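Local coordinates for paraflagellar rod component (PDB 2Q0X), which is of unknown function but adopts the alpha/beta-hydrolase fold and is probably a component of the trypanosome paraflagellar rod, at residues Thr136-His141 against Gly221-Pro226. Numbering follows the deposited sequence.
Sequences TRVILH and GVIKVP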
loop_
_atom_site.group_PDB
_atom_site.type_symbol
_atom_site.label_atom_id
_atom_site.label_comp_id
_atom_site.label_asym_id
_atom_site.label_seq_id
_atom_site.Cartn_x
_atom_site.Cartn_y
_atom_site.Cartn_z
ATOM N N THR A 136 2.996 -3.515 -26.081
ATOM C CA THR A 136 2.542 -4.259 -27.266
ATOM C C THR A 136 1.158 -4.890 -27.118
ATOM O O THR A 136 0.572 -5.365 -28.084
ATOM C CB THR A 136 3.558 -5.358 -27.669
ATOM O OG1 THR A 136 3.823 -6.188 -26.546
ATOM C CG2 THR A 136 4.869 -4.765 -28.174
ATOM N N ARG A 137 0.639 -4.895 -25.904
ATOM C CA ARG A 137 -0.680 -5.456 -25.624
ATOM C C ARG A 137 -1.235 -4.728 -24.447
ATOM O O ARG A 137 -0.505 -4.313 -23.565
ATOM C CB ARG A 137 -0.627 -6.961 -25.281
ATOM C CG ARG A 137 -0.481 -7.893 -26.462
ATOM C CD ARG A 137 0.974 -8.185 -26.763
ATOM N NE ARG A 137 1.245 -8.320 -28.210
ATOM C CZ ARG A 137 1.431 -9.475 -28.821
ATOM N NH1 ARG A 137 1.343 -10.603 -28.150
ATOM N NH2 ARG A 137 1.708 -9.510 -30.093
ATOM N N VAL A 138 -2.549 -4.575 -24.450
ATOM C CA VAL A 138 -3.254 -3.991 -23.343
ATOM C C VAL A 138 -4.398 -4.928 -22.945
ATOM O O VAL A 138 -5.106 -5.459 -23.790
ATOM C CB VAL A 138 -3.761 -2.568 -23.687
ATOM C CG1 VAL A 138 -4.566 -2.009 -22.554
ATOM C CG2 VAL A 138 -2.550 -1.615 -24.034
ATOM N N ILE A 139 -4.557 -5.131 -21.643
ATOM C CA ILE A 139 -5.657 -5.913 -21.096
ATOM C C ILE A 139 -6.348 -5.069 -20.041
ATOM O O ILE A 139 -5.712 -4.637 -19.095
ATOM C CB ILE A 139 -5.150 -7.242 -20.422
ATOM C CG1 ILE A 139 -4.358 -8.107 -21.409
ATOM C CG2 ILE A 139 -6.326 -7.995 -19.774
ATOM C CD1 ILE A 139 -3.230 -8.949 -20.768
ATOM N N LEU A 140 -7.648 -4.865 -20.188
ATOM C CA LEU A 140 -8.387 -4.064 -19.232
ATOM C C LEU A 140 -9.587 -4.834 -18.718
ATOM O O LEU A 140 -10.350 -5.407 -19.490
ATOM C CB LEU A 140 -8.849 -2.742 -19.856
ATOM C CG LEU A 140 -7.806 -1.870 -20.570
ATOM C CD1 LEU A 140 -8.465 -0.715 -21.316
ATOM C CD2 LEU A 140 -6.767 -1.399 -19.630
ATOM N N HIS A 141 -9.749 -4.830 -17.402
ATOM C CA HIS A 141 -10.905 -5.445 -16.749
ATOM C C HIS A 141 -11.744 -4.365 -16.125
ATOM O O HIS A 141 -11.220 -3.430 -15.509
ATOM C CB HIS A 141 -10.495 -6.485 -15.696
ATOM C CG HIS A 141 -11.656 -7.186 -15.049
ATOM N ND1 HIS A 141 -12.412 -6.607 -14.052
ATOM C CD2 HIS A 141 -12.202 -8.404 -15.273
ATOM C CE1 HIS A 141 -13.363 -7.444 -13.681
ATOM N NE2 HIS A 141 -13.263 -8.539 -14.412
ATOM N N GLY A 221 -9.492 4.815 -28.700
ATOM C CA GLY A 221 -8.786 5.391 -29.852
ATOM C C GLY A 221 -7.291 5.596 -29.659
ATOM O O GLY A 221 -6.556 5.522 -30.628
ATOM N N VAL A 222 -6.837 5.838 -28.414
ATOM C CA VAL A 222 -5.411 6.015 -28.133
ATOM C C VAL A 222 -4.636 4.700 -28.081
ATOM O O VAL A 222 -3.415 4.709 -28.081
ATOM C CB VAL A 222 -5.145 6.801 -26.830
ATOM C CG1 VAL A 222 -5.878 8.171 -26.847
ATOM C CG2 VAL A 222 -5.504 5.951 -25.580
ATOM N N ILE A 223 -5.339 3.578 -28.005
ATOM C CA ILE A 223 -4.734 2.254 -27.901
ATOM C C ILE A 223 -4.451 1.771 -29.315
ATOM O O ILE A 223 -5.378 1.546 -30.100
ATOM C CB ILE A 223 -5.691 1.252 -27.168
ATOM C CG1 ILE A 223 -6.037 1.748 -25.750
ATOM C CG2 ILE A 223 -5.093 -0.138 -27.072
ATOM C CD1 ILE A 223 -6.879 0.759 -24.972
ATOM N N LYS A 224 -3.170 1.624 -29.639
ATOM C CA LYS A 224 -2.733 1.343 -31.008
ATOM C C LYS A 224 -2.215 -0.079 -31.168
ATOM O O LYS A 224 -1.630 -0.428 -32.200
ATOM C CB LYS A 224 -1.615 2.301 -31.416
ATOM C CG LYS A 224 -1.891 3.778 -31.136
ATOM C CD LYS A 224 -3.079 4.266 -31.891
ATOM C CE LYS A 224 -3.031 5.785 -32.075
ATOM N NZ LYS A 224 -4.406 6.290 -32.381
ATOM N N VAL A 225 -2.455 -0.900 -30.159
ATOM C CA VAL A 225 -1.981 -2.272 -30.138
ATOM C C VAL A 225 -3.150 -3.157 -29.732
ATOM O O VAL A 225 -4.198 -2.652 -29.346
ATOM C CB VAL A 225 -0.757 -2.428 -29.185
ATOM C CG1 VAL A 225 0.400 -1.538 -29.687
ATOM C CG2 VAL A 225 -1.131 -2.125 -27.720
ATOM N N PRO A 226 -2.991 -4.485 -29.849
ATOM C CA PRO A 226 -4.097 -5.358 -29.514
ATOM C C PRO A 226 -4.626 -5.209 -28.069
ATOM O O PRO A 226 -3.862 -5.018 -27.111
ATOM C CB PRO A 226 -3.530 -6.753 -29.788
ATOM C CG PRO A 226 -2.444 -6.537 -30.800
ATOM C CD PRO A 226 -1.832 -5.246 -30.359
#
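Val225 comes down on the peptide between Thr136 and Arg137, and following it outward shows how a connecting segment is fitted to the start of a strand. Its CB sits 3.4 Å from Thr136 O. Beyond CB the two branches part: CG1, anti to the carbonyl carbon (chi1 -61°), only grazes the same carbonyl oxygen, which leaves CG2 between the backbone N and the carbonyl carbon, 3.6 Å from Thr136 C and reaching on to CG2 of Val138 at 4.0 Å. The two valine side chains cross there at about a right angle. Val138 CG2 also meets Ile223 CG2, and the far end of that isoleucine, CD1, lies 4.2 Å from Leu140 CD1; Phe123 and Leu126 of helix 119-128 close over this apolar row. Pro226 adds its CD, 3.3 Å from Thr136 O, an oxygen that also accepts a weak hydrogen bond from Arg137 NE, while the guanidinium group goes on to a salt bridge with Asp295. The one hydrogen bond between the segments, Val138 N to Pro226 O (3.0 Å), is nearly straight at 163°. Val138 is also backbone hydrogen-bonded to Leu228, so the pairing passes directly into strand 227-232. Here the long excursion after strand 135-143 returns and settles beside it as a parallel neighbour, with helices on both faces, as in the central sheet of the alpha/beta-hydrolase fold.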